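Side-chain contacts in transcriptional activator TenA-1 (Sulfolobus solfataricus P2, PDB 2QZC), which is a putative thiaminase of the TenA family and probably cleaves thiamine or related thiamine compounds, despite its name as a transcriptional activator: residues 112-117 with 196-201; 121-124 with 129-132; 134-139 with 190-195. All blocks are in the same frame, centred on the assembly; numbering follows the deposited sequence. Where two conformers were deposited one is given.

Contact 1 of 3, residues 112-117 with 196-201; sequences NYAYTR and VRFEIG. With IMD (imidazole), chain C.
Tyr115 reaches from helix 110-125 to Phe198 and Glu199 of helix 186-208, where the two short helical segments run nearly antiparallel (154° between directions) with axes 9.9 Å apart. Its CB lies 4.0 Å from Phe198 CB. One bond further, Tyr115 CG comes within 3.5 Å of the same Phe198 CB, which sits over one face of the tyrosine ring, displaced toward the rim, in a CH-pi contact; CD1 and CD2 flank this methylene at only slightly longer range. The exchange is mutual, for Tyr115 CA stands over the centre of the Phe198 ring, 4.2 Å from its centroid. The two rings are close to parallel but slid so far that they scarcely overlap. With CG anti to the backbone N (chi1 -168°), the tyrosine ring points past Phe198 to the carboxylate of Glu199. There CE2 and CZ skirt Glu199 OE2, and Tyr115 OH donates to that OE2 at 2.6 Å, on its anti side and 27° out of the carboxylate plane. An imidazole, probably from the crystallisation liquor, gives a second bond to the same oxygen, N1 to Glu199 OE2 at 2.8 Å, and also binds Asp48. Among the neighbouring helices, Tyr51 of helix 38-63 meets the Tyr115 ring, Cys137 of helix 127-148 packs on Tyr115 and Tyr141 on Glu199, and Tyr22 of helix 18-23 also touches Glu199.

Contact 2 of 3, residues 121-124 with 129-132; sequences YYAN and KFLV. With GOL (glycerol), chain E.
Lys129 leads residues 129-132, its CB lying 3.7 Å from Tyr122 CD1 and its aliphatic chain crossing the tyrosine side chain at about a right angle. Beyond CG the lysine is fully extended; CD still brushes Tyr122 CD1 at 3.9 Å, after which the chain leaves the helix pair for a bound glycerol. NZ makes a weak hydrogen bond to glycerol O2, while Tyr121 OH binds glycerol O1 at 3.0 Å. Tyr122 OH bonds to glycerol O3 at 2.5 Å, a doubtfully short length, and either oxygen could be the donor. Each hydroxyl of the ligand, probably taken up from the crystallisation liquor, has its own side-chain partner, the lysine's only a weak one. Tyr121 CD2 lies over the centre of one face of the Tyr122 ring. With an alanine in place of Tyr122, Lys129 CB and CD would probably lose their aromatic neighbour and glycerol O3 its phenol partner. Helices 110-125 and 127-148 follow each other in the all-helical, heme oxygenase-like fold, joined through Asp126 alone, whose OD2 accepts a bond from Lys129 N. Phe130, next in order, comes close to helix 110-125: its backbone N is 3.9 Å from Tyr122 CB, and its own CB is 3.9 Å from Ala123 CA. Phe130 chi1 (170°) sets CG opposite its own N and lays the ring beside Ala123, whose CB meets Phe130 CD1 at 3.9 Å. The ring also stacks with Trp134 and packs on Ala58 and Ala62 of helix 38-63. Leu131 and Val132 turn to other parts of the fold, Leu131 touching Ile175 and Ala178 of helix 166-179, and Val132 touching Leu179.

Contact 3 of 3, residues 134-139 with 190-195; sequences WTPCMF and NIFINS
Pro136 presses its ring onto Phe192 where helix 127-148 crosses helix 186-208 within the heme oxygenase-like helical bundle; the short segments meet at 47°, with axes 8.6 Å apart. The tight part is the proline tip. Its CG stands over one face of the Phe192 ring, 3.6 Å from the centroid and 16° off the ring normal, a CH-pi contact displaced toward the CD2-CE2 side of the rim, CE2 being nearest at 3.5 Å. Pro136 CD shares this face, and CG also meets Ser195 CB at 3.7 Å, so the proline is wedged between two residues one helical turn apart. A chi1 of -171° swings the Phe192 ring away from its own backbone N and out to the proline. The contact is looser at the ring edge, where Thr135 CG2 lies near the plane, 3.9 Å from Phe192 CE2; Leu11 of helix 6-14 also touches this phenylalanine. Farther round helix 186-208, Asn190 is exposed to solvent and Asn194 partly so, and neither takes part. No hydrogen bond joins the segments: Thr135 OG1 turns back to Leu131 O of its own helix. Pro136 has no N-H to give, and the helix kinks here, the N of Cys137 also lacking a bond to the preceding turn. Ala133 O, which Cys137 N would reach in a regular alpha-helix, is instead bonded by Ser195 OG, which is also hydrogen-bonded to His118 NE2.

Contacts 1 and 3 share helix 186-208, contacts 2 and 3 share helix 127-148, and contacts 1 and 2 share helix 110-125, so three helices close on one another. Contact 3 lies about 10 Å, centre to centre, from each of the others, which are about 14 Å apart. Cys137 CB of the kinked helix packs 3.4 Å from Glu199 OE2; the imidazole, bonded to Glu199 and Asp48 beside Cys137 and Tyr115, probably marks the active site, as in related TenA proteins. Toward contact 2, Tyr122 CE1 meets Ile191 CD1 at 3.5 Å, and Val132 O lies 3.5 Å from Phe192 CD2. A glycerol lies about 5 Å from the Glu199 side chain; the one at contact 2 is a separate molecule.

Contact 1 of 3, residues 112-117 with 196-201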
loop_
_atom_site.group_PDB
_atom_site.type_symbol
_atom_site.label_atom_id
_atom_site.label_comp_id
_atom_site.label_asym_id
_atom_site.label_seq_id
_atom_site.Cartn_x
_atom_site.Cartn_y
_atom_site.Cartn_z
ATOM N N ASN A 112 -10.209 -1.580 21.419
ATOM C CA ASN A 112 -9.235 -1.701 20.314
ATOM C C ASN A 112 -9.693 -2.751 19.306
ATOM O O ASN A 112 -9.625 -2.596 18.068
ATOM C CB ASN A 112 -7.882 -2.040 20.912
ATOM C CG ASN A 112 -6.726 -1.895 19.950
ATOM O OD1 ASN A 112 -6.882 -1.381 18.844
ATOM N ND2 ASN A 112 -5.534 -2.343 20.422
ATOM N N TYR A 113 -10.181 -3.874 19.840
ATOM C CA TYR A 113 -10.688 -4.939 18.957
ATOM C C TYR A 113 -11.791 -4.401 18.055
ATOM O O TYR A 113 -11.796 -4.514 16.819
ATOM C CB TYR A 113 -11.170 -6.158 19.763
ATOM C CG TYR A 113 -11.484 -7.311 18.819
ATOM C CD1 TYR A 113 -10.475 -8.096 18.306
ATOM C CD2 TYR A 113 -12.754 -7.577 18.408
ATOM C CE1 TYR A 113 -10.725 -9.105 17.394
ATOM C CE2 TYR A 113 -13.022 -8.604 17.468
ATOM C CZ TYR A 113 -11.997 -9.368 16.995
ATOM O OH TYR A 113 -12.229 -10.330 16.036
ATOM N N ALA A 114 -12.775 -3.748 18.673
ATOM C CA ALA A 114 -13.891 -3.186 17.926
ATOM C C ALA A 114 -13.454 -2.131 16.909
ATOM O O ALA A 114 -13.944 -2.097 15.763
ATOM C CB ALA A 114 -14.910 -2.547 18.926
ATOM N N TYR A 115 -12.555 -1.260 17.325
ATOM C CA TYR A 115 -12.094 -0.148 16.499
ATOM C C TYR A 115 -11.364 -0.674 15.259
ATOM O O TYR A 115 -11.622 -0.238 14.103
ATOM C CB TYR A 115 -11.235 0.786 17.317
ATOM C CG TYR A 115 -10.891 2.151 16.728
ATOM C CD1 TYR A 115 -11.403 2.638 15.520
ATOM C CD2 TYR A 115 -10.121 3.026 17.502
ATOM C CE1 TYR A 115 -11.090 3.913 15.046
ATOM C CE2 TYR A 115 -9.833 4.316 17.042
ATOM C CZ TYR A 115 -10.321 4.760 15.809
ATOM O OH TYR A 115 -10.001 6.029 15.368
ATOM N N THR A 116 -10.462 -1.622 15.498
ATOM C CA THR A 116 -9.772 -2.220 14.342
ATOM C C THR A 116 -10.755 -2.918 13.399
ATOM O O THR A 116 -10.631 -2.803 12.186
ATOM C CB THR A 116 -8.619 -3.134 14.772
ATOM O OG1 THR A 116 -9.137 -4.232 15.533
ATOM C CG2 THR A 116 -7.529 -2.367 15.526
ATOM N N ARG A 117 -11.726 -3.675 13.941
ATOM C CA ARG A 117 -12.700 -4.340 13.077
ATOM C C ARG A 117 -13.582 -3.353 12.314
ATOM O O ARG A 117 -14.015 -3.632 11.174
ATOM C CB ARG A 117 -13.485 -5.430 13.829
ATOM C CG ARG A 117 -12.794 -6.770 13.854
ATOM C CD ARG A 117 -11.390 -6.755 14.400
ATOM N NE ARG A 117 -10.798 -8.088 14.397
ATOM C CZ ARG A 117 -9.507 -8.331 14.603
ATOM N NH1 ARG A 117 -8.646 -7.361 14.851
ATOM N NH2 ARG A 117 -9.104 -9.584 14.609
ATOM N N VAL A 196 -14.693 8.695 16.245
ATOM C CA VAL A 196 -14.418 9.584 17.377
ATOM C C VAL A 196 -14.839 8.912 18.703
ATOM O O VAL A 196 -14.108 8.974 19.699
ATOM C CB VAL A 196 -15.089 10.978 17.201
ATOM C CG1 VAL A 196 -14.884 11.837 18.472
ATOM C CG2 VAL A 196 -14.536 11.673 15.957
ATOM N N ARG A 197 -15.984 8.234 18.721
ATOM C CA ARG A 197 -16.387 7.495 19.930
ATOM C C ARG A 197 -15.340 6.434 20.283
ATOM O O ARG A 197 -15.012 6.243 21.455
ATOM C CB ARG A 197 -17.730 6.827 19.786
ATOM C CG ARG A 197 -18.912 7.810 19.670
ATOM C CD ARG A 197 -20.237 7.036 19.656
ATOM N NE ARG A 197 -21.374 7.950 19.421
ATOM C CZ ARG A 197 -21.953 8.701 20.338
ATOM N NH1 ARG A 197 -21.532 8.753 21.583
ATOM N NH2 ARG A 197 -22.990 9.451 19.951
ATOM N N PHE A 198 -14.787 5.752 19.277
ATOM C CA PHE A 198 -13.782 4.741 19.559
ATOM C C PHE A 198 -12.490 5.367 20.098
ATOM O O PHE A 198 -11.808 4.753 20.928
ATOM C CB PHE A 198 -13.477 3.880 18.325
ATOM C CG PHE A 198 -14.564 2.931 17.945
ATOM C CD1 PHE A 198 -14.948 1.958 18.852
ATOM C CD2 PHE A 198 -15.051 2.843 16.651
ATOM C CE1 PHE A 198 -15.932 1.009 18.520
ATOM C CE2 PHE A 198 -16.023 1.960 16.313
ATOM C CZ PHE A 198 -16.473 1.018 17.225
ATOM N N GLU A 199 -12.106 6.539 19.606
ATOM C CA GLU A 199 -10.913 7.233 20.125
ATOM C C GLU A 199 -11.078 7.576 21.593
ATOM O O GLU A 199 -10.185 7.342 22.427
ATOM C CB GLU A 199 -10.643 8.497 19.315
ATOM C CG GLU A 199 -10.097 8.243 17.935
ATOM C CD GLU A 199 -8.689 7.693 17.936
ATOM O OE1 GLU A 199 -7.980 7.760 18.972
ATOM O OE2 GLU A 199 -8.256 7.176 16.871
ATOM N N ILE A 200 -12.236 8.145 21.944
ATOM C CA ILE A 200 -12.538 8.463 23.345
ATOM C C ILE A 200 -12.447 7.181 24.196
ATOM O O ILE A 200 -11.792 7.159 25.266
ATOM C CB ILE A 200 -13.921 9.105 23.469
ATOM C CG1 ILE A 200 -13.951 10.460 22.761
ATOM C CG2 ILE A 200 -14.300 9.284 24.957
ATOM C CD1 ILE A 200 -15.380 10.997 22.462
ATOM N N GLY A 201 -13.080 6.119 23.721
ATOM C CA GLY A 201 -13.039 4.840 24.398
ATOM C C GLY A 201 -11.651 4.264 24.517
ATOM O O GLY A 201 -11.316 3.601 25.500
HETATM N N1 IMD C . -5.990 5.726 17.619
HETATM C C2 IMD C . -4.700 5.805 17.381
HETATM N N3 IMD C . -4.115 4.833 18.057
HETATM C C4 IMD C . -5.049 4.117 18.688
HETATM C C5 IMD C . -6.268 4.679 18.407
#

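Contact 2 of 3, residues 121-124 with 129-132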
loop_
_atom_site.group_PDB
_atom_site.type_symbol
_atom_site.label_atom_id
_atom_site.label_comp_id
_atom_site.label_asym_id
_atom_site.label_seq_id
_atom_site.Cartn_x
_atom_site.Cartn_y
_atom_site.Cartn_z
ATOM N N TYR A 121 -13.956 -3.220 8.259
ATOM C CA TYR A 121 -15.280 -3.313 7.672
ATOM C C TYR A 121 -15.416 -2.319 6.527
ATOM O O TYR A 121 -15.810 -2.703 5.400
ATOM C CB TYR A 121 -16.370 -3.111 8.749
ATOM C CG TYR A 121 -17.759 -3.046 8.147
ATOM C CD1 TYR A 121 -18.382 -4.192 7.735
ATOM C CD2 TYR A 121 -18.434 -1.862 7.996
ATOM C CE1 TYR A 121 -19.650 -4.167 7.137
ATOM C CE2 TYR A 121 -19.701 -1.821 7.396
ATOM C CZ TYR A 121 -20.306 -2.981 6.990
ATOM O OH TYR A 121 -21.561 -2.941 6.403
ATOM N N TYR A 122 -15.092 -1.071 6.785
ATOM C CA TYR A 122 -15.231 -0.040 5.747
ATOM C C TYR A 122 -14.183 -0.163 4.648
ATOM O O TYR A 122 -14.496 0.034 3.478
ATOM C CB TYR A 122 -15.296 1.376 6.374
ATOM C CG TYR A 122 -16.603 1.533 7.096
ATOM C CD1 TYR A 122 -17.798 1.527 6.387
ATOM C CD2 TYR A 122 -16.654 1.607 8.486
ATOM C CE1 TYR A 122 -19.038 1.591 7.072
ATOM C CE2 TYR A 122 -17.872 1.666 9.157
ATOM C CZ TYR A 122 -19.033 1.663 8.440
ATOM O OH TYR A 122 -20.265 1.685 9.090
ATOM N N ALA A 123 -12.982 -0.601 5.009
ATOM C CA ALA A 123 -11.933 -0.838 3.970
ATOM C C ALA A 123 -12.362 -1.889 2.987
ATOM O O ALA A 123 -12.096 -1.763 1.771
ATOM C CB ALA A 123 -10.654 -1.249 4.594
ATOM N N ASN A 124 -13.038 -2.928 3.463
ATOM C CA ASN A 124 -13.540 -3.984 2.569
ATOM C C ASN A 124 -14.712 -3.577 1.686
ATOM O O ASN A 124 -15.022 -4.295 0.688
ATOM C CB ASN A 124 -13.854 -5.237 3.371
ATOM C CG ASN A 124 -12.584 -6.007 3.741
ATOM O OD1 ASN A 124 -11.909 -6.475 2.866
ATOM N ND2 ASN A 124 -12.397 -6.273 5.006
ATOM N N LYS A 129 -15.626 5.552 2.417
ATOM C CA LYS A 129 -16.060 5.201 3.785
ATOM C C LYS A 129 -14.860 4.947 4.689
ATOM O O LYS A 129 -14.840 5.389 5.835
ATOM C CB LYS A 129 -16.994 3.998 3.752
ATOM C CG LYS A 129 -18.331 4.270 3.069
ATOM C CD LYS A 129 -19.266 3.093 3.110
ATOM C CE LYS A 129 -20.563 3.410 2.365
ATOM N NZ LYS A 129 -21.434 2.214 2.296
ATOM N N PHE A 130 -13.865 4.211 4.197
ATOM C CA PHE A 130 -12.659 3.997 4.980
ATOM C C PHE A 130 -11.967 5.316 5.301
ATOM O O PHE A 130 -11.541 5.560 6.432
ATOM C CB PHE A 130 -11.674 3.042 4.304
ATOM C CG PHE A 130 -10.329 3.013 4.988
ATOM C CD1 PHE A 130 -10.171 2.316 6.179
ATOM C CD2 PHE A 130 -9.258 3.836 4.546
ATOM C CE1 PHE A 130 -8.960 2.350 6.859
ATOM C CE2 PHE A 130 -8.071 3.877 5.254
ATOM C CZ PHE A 130 -7.937 3.138 6.393
ATOM N N LEU A 131 -11.796 6.167 4.287
ATOM C CA LEU A 131 -11.114 7.454 4.457
ATOM C C LEU A 131 -11.761 8.305 5.534
ATOM O O LEU A 131 -11.065 8.850 6.385
ATOM C CB LEU A 131 -11.036 8.171 3.083
ATOM C CG LEU A 131 -10.337 9.489 3.026
ATOM C CD1 LEU A 131 -8.886 9.444 3.524
ATOM C CD2 LEU A 131 -10.447 9.982 1.563
ATOM N N VAL A 132 -13.089 8.378 5.525
ATOM C CA VAL A 132 -13.805 9.102 6.554
ATOM C C VAL A 132 -13.585 8.420 7.923
ATOM O O VAL A 132 -13.337 9.118 8.931
ATOM C CB VAL A 132 -15.290 9.300 6.207
ATOM C CG1 VAL A 132 -16.095 9.856 7.345
ATOM C CG2 VAL A 132 -15.397 10.212 4.955
HETATM C C1 GOL E . -22.317 1.094 5.068
HETATM O O1 GOL E . -22.627 -0.251 5.596
HETATM C C2 GOL E . -22.892 2.355 5.787
HETATM O O2 GOL E . -22.594 3.580 5.153
HETATM C C3 GOL E . -22.565 2.540 7.258
HETATM O O3 GOL E . -22.405 1.255 7.808
#

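Contact 3 of 3, residues 134-139 with 190-195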
loop_
_atom_site.group_PDB
_atom_site.type_symbol
_atom_site.label_atom_id
_atom_site.label_comp_id
_atom_site.label_asym_id
_atom_site.label_seq_id
_atom_site.Cartn_x
_atom_site.Cartn_y
_atom_site.Cartn_z
ATOM N N TRP A 134 -11.054 6.737 8.945
ATOM C CA TRP A 134 -9.645 6.860 9.289
ATOM C C TRP A 134 -9.228 8.276 9.685
ATOM O O TRP A 134 -8.238 8.462 10.382
ATOM C CB TRP A 134 -8.852 6.418 8.037
ATOM C CG TRP A 134 -7.385 6.288 8.165
ATOM C CD1 TRP A 134 -6.695 5.777 9.217
ATOM C CD2 TRP A 134 -6.406 6.646 7.176
ATOM N NE1 TRP A 134 -5.346 5.760 8.927
ATOM C CE2 TRP A 134 -5.131 6.287 7.691
ATOM C CE3 TRP A 134 -6.493 7.204 5.899
ATOM C CZ2 TRP A 134 -3.918 6.541 6.977
ATOM C CZ3 TRP A 134 -5.302 7.428 5.175
ATOM C CH2 TRP A 134 -4.057 7.082 5.720
ATOM N N THR A 135 -9.995 9.287 9.277
ATOM C CA THR A 135 -9.603 10.691 9.482
ATOM C C THR A 135 -9.497 11.094 10.949
ATOM O O THR A 135 -8.538 11.756 11.292
ATOM C CB THR A 135 -10.497 11.617 8.662
ATOM O OG1 THR A 135 -10.271 11.322 7.278
ATOM C CG2 THR A 135 -10.113 13.083 8.904
ATOM N N PRO A 136 -10.431 10.657 11.842
ATOM C CA PRO A 136 -10.259 11.071 13.253
ATOM C C PRO A 136 -8.929 10.687 13.890
ATOM O O PRO A 136 -8.286 11.517 14.549
ATOM C CB PRO A 136 -11.454 10.399 13.934
ATOM C CG PRO A 136 -12.509 10.402 12.840
ATOM C CD PRO A 136 -11.743 10.008 11.631
ATOM N N CYS A 137 -8.471 9.459 13.668
ATOM C CA CYS A 137 -7.202 9.009 14.180
ATOM C C CYS A 137 -6.042 9.860 13.647
ATOM O O CYS A 137 -5.213 10.359 14.403
ATOM C CB CYS A 137 -7.019 7.566 13.754
ATOM S SG CYS A 137 -5.446 6.966 14.067
HETATM N N MSE A 138 -6.038 10.071 12.340
HETATM C CA MSE A 138 -4.902 10.760 11.717
HETATM C C MSE A 138 -4.884 12.236 12.007
HETATM O O MSE A 138 -3.888 12.775 12.520
HETATM C CB MSE A 138 -4.914 10.494 10.213
HETATM C CG MSE A 138 -4.775 9.020 9.841
HETATM SE SE MSE A 138 -3.136 8.111 10.470
HETATM C CE MSE A 138 -1.856 9.173 9.563
ATOM N N PHE A 139 -5.992 12.882 11.766
ATOM C CA PHE A 139 -6.094 14.333 11.962
ATOM C C PHE A 139 -6.060 14.684 13.437
ATOM O O PHE A 139 -5.358 15.625 13.839
ATOM C CB PHE A 139 -7.369 14.911 11.293
ATOM C CG PHE A 139 -7.439 16.428 11.321
ATOM C CD1 PHE A 139 -6.774 17.139 10.354
ATOM C CD2 PHE A 139 -8.156 17.093 12.300
ATOM C CE1 PHE A 139 -6.817 18.510 10.359
ATOM C CE2 PHE A 139 -8.179 18.489 12.325
ATOM C CZ PHE A 139 -7.504 19.175 11.355
ATOM N N ASN A 190 -21.818 9.805 10.175
ATOM C CA ASN A 190 -22.072 8.810 11.221
ATOM C C ASN A 190 -20.909 7.836 11.403
ATOM O O ASN A 190 -20.612 7.452 12.541
ATOM C CB ASN A 190 -23.397 8.107 10.973
ATOM C CG ASN A 190 -24.590 9.006 11.304
ATOM O OD1 ASN A 190 -24.459 9.972 12.059
ATOM N ND2 ASN A 190 -25.761 8.647 10.770
ATOM N N ILE A 191 -20.209 7.530 10.313
ATOM C CA ILE A 191 -18.987 6.696 10.380
ATOM C C ILE A 191 -17.899 7.461 11.155
ATOM O O ILE A 191 -17.216 6.907 12.037
ATOM C CB ILE A 191 -18.499 6.299 8.970
ATOM C CG1 ILE A 191 -19.495 5.343 8.329
ATOM C CG2 ILE A 191 -17.105 5.616 9.011
ATOM C CD1 ILE A 191 -19.284 5.117 6.814
ATOM N N PHE A 192 -17.689 8.737 10.797
ATOM C CA PHE A 192 -16.722 9.616 11.442
ATOM C C PHE A 192 -17.033 9.705 12.939
ATOM O O PHE A 192 -16.128 9.608 13.795
ATOM C CB PHE A 192 -16.784 11.000 10.779
ATOM C CG PHE A 192 -15.710 11.969 11.173
ATOM C CD1 PHE A 192 -15.902 12.831 12.253
ATOM C CD2 PHE A 192 -14.535 12.106 10.418
ATOM C CE1 PHE A 192 -14.933 13.767 12.599
ATOM C CE2 PHE A 192 -13.582 13.053 10.742
ATOM C CZ PHE A 192 -13.788 13.881 11.851
ATOM N N ILE A 193 -18.306 9.902 13.282
ATOM C CA ILE A 193 -18.729 9.975 14.710
ATOM C C ILE A 193 -18.340 8.675 15.454
ATOM O O ILE A 193 -17.787 8.741 16.543
ATOM C CB ILE A 193 -20.261 10.222 14.849
ATOM C CG1 ILE A 193 -20.609 11.655 14.386
ATOM C CG2 ILE A 193 -20.733 9.957 16.293
ATOM C CD1 ILE A 193 -22.106 11.917 14.190
ATOM N N ASN A 194 -18.586 7.522 14.826
ATOM C CA ASN A 194 -18.210 6.237 15.449
ATOM C C ASN A 194 -16.710 6.169 15.710
ATOM O O ASN A 194 -16.287 5.745 16.805
ATOM C CB ASN A 194 -18.700 5.000 14.690
ATOM C CG ASN A 194 -20.135 4.645 15.005
ATOM O OD1 ASN A 194 -20.736 5.220 15.943
ATOM N ND2 ASN A 194 -20.705 3.693 14.249
ATOM N N SER A 195 -15.888 6.594 14.740
ATOM C CA SER A 195 -14.444 6.629 14.971
ATOM C C SER A 195 -14.043 7.523 16.137
ATOM O O SER A 195 -13.178 7.153 16.955
ATOM C CB SER A 195 -13.694 6.993 13.708
ATOM O OG SER A 195 -13.771 5.945 12.754
#